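Multidrug resistance protein (Vibrio cholerae, PDB 1YC9) probably serves as the outer-membrane exit duct of a multidrug efflux system, a trimeric channel that carries toxic compounds out of the cell. Local coordinates at residues Thr397-Asp400 with Val401-Glu405; Leu427-Ile430 with His431-Gly435. The protein carries 1 engineered substitution. One frame throughout, in Å; residues are numbered along the deposited sequence.

Contact 1 of 2, residues Thr397-Asp400 with Val401-Glu405; sequences TYLD and VLVAE
Tyr398 and Leu402 meet one turn apart at the N-terminal end of helix 398-433, which a Thr397-Asp400 capping box closes. The Leu402 branch CD1 comes 3.7 Å from Tyr398 CE2 and also nears the hydroxyl end, while Leu402 CB lies over one face of the ring. Because Tyr398 CG stands anti to its own nitrogen (chi1 166°), the ring is carried forward along the helix to Leu402 and not back over the cap. On the neighbouring flank, Leu399 CD2 meets Leu402 CD2 at 4.1 Å, the two side chains crossing at a slant, and touches Val403 CG2 more loosely.

Beneath these side chains the first helical turn is fixed by backbone bonds, Leu402 N to Tyr398 O (2.8 Å) being followed by Val403 N to Leu399 O and Ala404 N to Asp400 O. In the capping box Asp400 N donates to Thr397 OG1 at 3.3 Å, and Asp400 OD2 takes a weak return bond from Thr397 N.

Farther out, Tyr398 packs on helices 117-183 and 189-223, and Val401 on helix 326-391. Leu399 meets Leu399 of both neighbouring subunits, so the three leucines converge at the centre of the trimer, at the periplasmic end of the α-barrel, an arrangement consistent with a closed channel entrance as in other outer membrane factors. Glu405 OE2 is hydrogen-bonded to Thr174 OG1, a second-shell tie that would steady the carboxylate. Its other oxygen, Glu405 OE1, accepts from a water at 2.6 Å, and that water sits in the plane of the Tyr398 ring, 2.8 Å from Tyr398 OH.

Contact 2 of 2, residues Leu427-Ile430 with His431-Gly435; sequences LALI and HALGG
Leu429 and Leu433 form the side-chain contact at the C-terminal end of helix 398-433, where the chain leaves the helix through a Schellman motif. Leu433 CD1 lies 3.8 Å from Leu429 CD1 and equally near Leu429 CG, so the methyl lies against the CG-CD1 bond of Leu429. Different first torsions bring them together: Leu429 has CG anti to the nitrogen (chi1 175°), and its second torsion sends the CD1 branch forward to Leu433, whereas Leu433 turns back with CG anti to its carbonyl carbon (chi1 -58°). Leu433 CG also rests 3.2 Å from Leu429 O, which accepts Leu433 N; this is the close side of the turn.

Ala432 fits closely, its CB 3.2 Å from Ala428 O, and it packs outward on Ile356 and Val359 of helix 326-391. Ile430 is buried against Trp26, Tyr30 and Arg244. His431 belongs to the looser side: CB stays near Leu427 O, but the imidazole leads away from the preceding turn, toward Leu141 and Thr145 of helix 117-183, and the residue remains partly exposed.

At the terminus Gly435 N donates to Ile430 O (3.0 Å) and Gly434 N to His431 O (3.0 Å), the two bonds of the motif; Gly434 N also bonds weakly to Ile430 O. Gly434 has phi 86°, leaving no room for a CB beside the preceding carbonyl oxygen. Ala432 O is taken up by Arg259 NH1. The helix end, where carbonyl oxygens run out of helical donors, is thus met by glycine amides and a cationic side chain that would suit its partial negative charge.

Overall arrangement
The chain runs from short N-terminal helices through two strand pairs, 73-111 and 286-322, each followed by long helices, to helix 398-433, which carries both contacts. Contact 1 opens it and contact 2 ends it, in series, so they neither nest nor cross; each spans a single continuous piece of chain and closes no long loop. Their centres are 44 Å apart and their nearest atoms about 29 Å. Contact 1 lies far from the chain centre and joins its helix to three others and to both neighbouring subunits. Contact 2 lies nearer that centre, touches no other subunit, and ties the helix end to helices 117-183 and 326-391 and to loops.

Contact 1 of 2, residues Thr397-Asp400 with Val401-Glu405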
ATOM      1  N   THR A 397      30.944  44.975 -16.438  1.00 47.03           N
ATOM      2  CA  THR A 397      30.667  44.894 -15.007  1.00 45.98           C
ATOM      3  C   THR A 397      30.820  43.482 -14.388  1.00 43.89           C
ATOM      4  O   THR A 397      30.937  42.451 -15.081  1.00 42.48           O
ATOM      5  CB  THR A 397      29.276  45.345 -14.726  1.00 46.02           C
ATOM      6  OG1 THR A 397      28.373  44.434 -15.355  1.00 47.20           O
ATOM      7  CG2 THR A 397      28.999  46.694 -15.377  1.00 48.08           C
ATOM      8  N   TYR A 398      30.811  43.471 -13.053  1.00 41.13           N
ATOM      9  CA  TYR A 398      30.748  42.232 -12.301  1.00 39.12           C
ATOM     10  C   TYR A 398      29.412  41.541 -12.625  1.00 37.40           C
ATOM     11  O   TYR A 398      29.371  40.342 -12.758  1.00 36.28           O
ATOM     12  CB  TYR A 398      30.848  42.481 -10.783  1.00 39.58           C
ATOM     13  CG  TYR A 398      30.453  41.244 -10.000  1.00 37.07           C
ATOM     14  CD1 TYR A 398      31.160  40.053 -10.157  1.00 37.32           C
ATOM     15  CD2 TYR A 398      29.349  41.253  -9.170  1.00 34.79           C
ATOM     16  CE1 TYR A 398      30.772  38.887  -9.483  1.00 36.55           C
ATOM     17  CE2 TYR A 398      28.956  40.108  -8.483  1.00 34.51           C
ATOM     18  CZ  TYR A 398      29.666  38.934  -8.644  1.00 36.67           C
ATOM     19  OH  TYR A 398      29.263  37.799  -7.957  1.00 38.05           O
ATOM     20  N   LEU A 399      28.343  42.307 -12.744  1.00 35.30           N
ATOM     21  CA  LEU A 399      27.036  41.758 -13.042  1.00 35.52           C
ATOM     22  C   LEU A 399      27.042  40.841 -14.271  1.00 34.57           C
ATOM     23  O   LEU A 399      26.391  39.798 -14.268  1.00 32.33           O
ATOM     24  CB  LEU A 399      26.042  42.852 -13.323  1.00 36.53           C
ATOM     25  CG  LEU A 399      24.724  42.847 -12.572  1.00 38.58           C
ATOM     26  CD1 LEU A 399      23.653  43.334 -13.496  1.00 42.16           C
ATOM     27  CD2 LEU A 399      24.356  41.492 -11.946  1.00 40.96           C
ATOM     28  N   ASP A 400      27.769  41.233 -15.321  1.00 32.46           N
ATOM     29  CA  ASP A 400      27.843  40.381 -16.503  1.00 31.84           C
ATOM     30  C   ASP A 400      28.462  39.059 -16.165  1.00 29.64           C
ATOM     31  O   ASP A 400      28.038  38.017 -16.668  1.00 28.53           O
ATOM     32  CB  ASP A 400      28.598  41.046 -17.645  1.00 32.60           C
ATOM     33  CG  ASP A 400      28.011  42.353 -18.020  1.00 34.89           C
ATOM     34  OD1 ASP A 400      26.766  42.486 -18.111  1.00 37.68           O
ATOM     35  OD2 ASP A 400      28.729  43.343 -18.233  1.00 44.02           O
ATOM     36  N   VAL A 401      29.479  39.097 -15.308  1.00 28.12           N
ATOM     37  CA  VAL A 401      30.129  37.911 -14.838  1.00 26.35           C
ATOM     38  C   VAL A 401      29.158  37.050 -13.993  1.00 26.24           C
ATOM     39  O   VAL A 401      29.051  35.856 -14.214  1.00 23.87           O
ATOM     40  CB  VAL A 401      31.387  38.234 -14.060  1.00 26.30           C
ATOM     41  CG1 VAL A 401      31.915  37.009 -13.430  1.00 25.20           C
ATOM     42  CG2 VAL A 401      32.461  38.880 -15.017  1.00 28.87           C
ATOM     43  N   LEU A 402      28.467  37.660 -13.043  1.00 25.31           N
ATOM     44  CA  LEU A 402      27.543  36.912 -12.189  1.00 26.00           C
ATOM     45  C   LEU A 402      26.494  36.173 -13.019  1.00 25.94           C
ATOM     46  O   LEU A 402      26.214  35.025 -12.743  1.00 25.06           O
ATOM     47  CB  LEU A 402      26.890  37.870 -11.226  1.00 26.57           C
ATOM     48  CG  LEU A 402      25.789  37.391 -10.287  1.00 27.80           C
ATOM     49  CD1 LEU A 402      25.825  38.202  -9.003  1.00 33.09           C
ATOM     50  CD2 LEU A 402      24.436  37.535 -10.928  1.00 32.64           C
ATOM     51  N   VAL A 403      25.921  36.848 -14.014  1.00 25.51           N
ATOM     52  CA  VAL A 403      24.846  36.309 -14.836  1.00 26.80           C
ATOM     53  C   VAL A 403      25.345  35.145 -15.646  1.00 26.29           C
ATOM     54  O   VAL A 403      24.699  34.101 -15.710  1.00 24.76           O
ATOM     55  CB  VAL A 403      24.180  37.403 -15.684  1.00 27.69           C
ATOM     56  CG1 VAL A 403      23.262  36.838 -16.739  1.00 30.13           C
ATOM     57  CG2 VAL A 403      23.424  38.385 -14.793  1.00 30.43           C
ATOM     58  N   ALA A 404      26.537  35.291 -16.223  1.00 25.12           N
ATOM     59  CA  ALA A 404      27.141  34.221 -16.961  1.00 24.63           C
ATOM     60  C   ALA A 404      27.522  33.021 -16.102  1.00 24.28           C
ATOM     61  O   ALA A 404      27.341  31.902 -16.502  1.00 23.09           O
ATOM     62  CB  ALA A 404      28.381  34.756 -17.736  1.00 24.96           C
ATOM     63  N   GLU A 405      28.108  33.265 -14.932  1.00 22.30           N
ATOM     64  CA  GLU A 405      28.502  32.224 -14.008  1.00 23.92           C
ATOM     65  C   GLU A 405      27.264  31.374 -13.634  1.00 22.81           C
ATOM     66  O   GLU A 405      27.315  30.152 -13.593  1.00 21.69           O
ATOM     67  CB  GLU A 405      29.028  32.859 -12.696  1.00 23.47           C
ATOM     68  CG  GLU A 405      30.495  33.200 -12.729  1.00 28.99           C
ATOM     69  CD  GLU A 405      31.013  33.670 -11.394  1.00 30.15           C
ATOM     70  OE1 GLU A 405      30.180  34.096 -10.566  1.00 33.13           O
ATOM     71  OE2 GLU A 405      32.238  33.587 -11.168  1.00 39.30           O
TER
HETATM   72  O   HOH W   1      30.751  35.525  -8.470  1.00 29.85           O

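Contact 2 of 2, residues Leu427-Ile430 with His431-Gly435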
ATOM      1  N   LEU A 427      18.541   1.368 -17.265  1.00 20.72           N
ATOM      2  CA  LEU A 427      17.974   0.561 -16.214  1.00 21.28           C
ATOM      3  C   LEU A 427      16.465   0.414 -16.332  1.00 21.21           C
ATOM      4  O   LEU A 427      15.929  -0.643 -16.045  1.00 22.73           O
ATOM      5  CB  LEU A 427      18.365   1.108 -14.829  1.00 21.21           C
ATOM      6  CG  LEU A 427      19.847   1.197 -14.494  1.00 19.64           C
ATOM      7  CD1 LEU A 427      20.021   2.002 -13.146  1.00 20.72           C
ATOM      8  CD2 LEU A 427      20.440  -0.195 -14.332  1.00 21.88           C
ATOM      9  N   ALA A 428      15.763   1.464 -16.745  1.00 21.84           N
ATOM     10  CA  ALA A 428      14.318   1.423 -16.942  1.00 21.77           C
ATOM     11  C   ALA A 428      13.941   0.421 -18.048  1.00 21.98           C
ATOM     12  O   ALA A 428      12.913  -0.255 -17.998  1.00 20.67           O
ATOM     13  CB  ALA A 428      13.823   2.750 -17.330  1.00 22.35           C
ATOM     14  N   LEU A 429      14.805   0.306 -19.037  1.00 23.13           N
ATOM     15  CA  LEU A 429      14.563  -0.649 -20.113  1.00 22.61           C
ATOM     16  C   LEU A 429      14.695  -2.061 -19.563  1.00 22.18           C
ATOM     17  O   LEU A 429      13.906  -2.940 -19.913  1.00 21.43           O
ATOM     18  CB  LEU A 429      15.566  -0.431 -21.263  1.00 22.81           C
ATOM     19  CG  LEU A 429      15.512  -1.450 -22.436  1.00 23.54           C
ATOM     20  CD1 LEU A 429      14.196  -1.321 -23.140  1.00 25.78           C
ATOM     21  CD2 LEU A 429      16.672  -1.150 -23.404  1.00 28.00           C
ATOM     22  N   ILE A 430      15.736  -2.307 -18.776  1.00 21.19           N
ATOM     23  CA  ILE A 430      15.964  -3.611 -18.240  1.00 22.48           C
ATOM     24  C   ILE A 430      14.780  -3.997 -17.383  1.00 23.70           C
ATOM     25  O   ILE A 430      14.244  -5.085 -17.499  1.00 22.73           O
ATOM     26  CB  ILE A 430      17.268  -3.648 -17.453  1.00 23.52           C
ATOM     27  CG1 ILE A 430      18.442  -3.626 -18.440  1.00 28.16           C
ATOM     28  CG2 ILE A 430      17.341  -4.836 -16.590  1.00 26.42           C
ATOM     29  CD1 ILE A 430      19.779  -3.537 -17.824  1.00 30.75           C
ATOM     30  N   HIS A 431      14.327  -3.063 -16.552  1.00 24.28           N
ATOM     31  CA  HIS A 431      13.139  -3.306 -15.729  1.00 25.97           C
ATOM     32  C   HIS A 431      11.881  -3.579 -16.565  1.00 24.62           C
ATOM     33  O   HIS A 431      11.115  -4.518 -16.282  1.00 25.22           O
ATOM     34  CB  HIS A 431      12.960  -2.165 -14.749  1.00 25.94           C
ATOM     35  CG  HIS A 431      11.935  -2.446 -13.721  1.00 30.51           C
ATOM     36  ND1 HIS A 431      10.594  -2.294 -13.971  1.00 32.99           N
ATOM     37  CD2 HIS A 431      12.044  -2.944 -12.467  1.00 32.81           C
ATOM     38  CE1 HIS A 431       9.916  -2.648 -12.896  1.00 32.73           C
ATOM     39  NE2 HIS A 431      10.776  -3.055 -11.974  1.00 34.91           N
ATOM     40  N   ALA A 432      11.689  -2.819 -17.623  1.00 25.44           N
ATOM     41  CA  ALA A 432      10.491  -2.897 -18.444  1.00 25.93           C
ATOM     42  C   ALA A 432      10.458  -4.206 -19.203  1.00 26.69           C
ATOM     43  O   ALA A 432       9.395  -4.757 -19.447  1.00 26.25           O
ATOM     44  CB  ALA A 432      10.425  -1.756 -19.397  1.00 26.24           C
ATOM     45  N   LEU A 433      11.633  -4.720 -19.561  1.00 27.30           N
ATOM     46  CA  LEU A 433      11.725  -6.000 -20.256  1.00 28.88           C
ATOM     47  C   LEU A 433      11.659  -7.165 -19.273  1.00 29.81           C
ATOM     48  O   LEU A 433      11.467  -8.282 -19.673  1.00 30.79           O
ATOM     49  CB  LEU A 433      12.997  -6.075 -21.120  1.00 28.12           C
ATOM     50  CG  LEU A 433      13.113  -4.989 -22.176  1.00 29.41           C
ATOM     51  CD1 LEU A 433      14.473  -5.096 -22.903  1.00 31.96           C
ATOM     52  CD2 LEU A 433      11.980  -5.093 -23.157  1.00 30.21           C
ATOM     53  N   GLY A 434      11.800  -6.904 -17.982  1.00 30.84           N
ATOM     54  CA  GLY A 434      11.692  -7.934 -16.964  1.00 31.76           C
ATOM     55  C   GLY A 434      13.004  -8.643 -16.724  1.00 33.17           C
ATOM     56  O   GLY A 434      13.024  -9.730 -16.174  1.00 31.73           O
ATOM     57  N   GLY A 435      14.102  -8.018 -17.136  1.00 35.65           N
ATOM     58  CA  GLY A 435      15.421  -8.561 -16.927  1.00 38.79           C
ATOM     59  C   GLY A 435      15.704  -9.668 -17.923  1.00 41.33           C
ATOM     60  O   GLY A 435      15.077  -9.766 -18.996  1.00 42.03           O
TER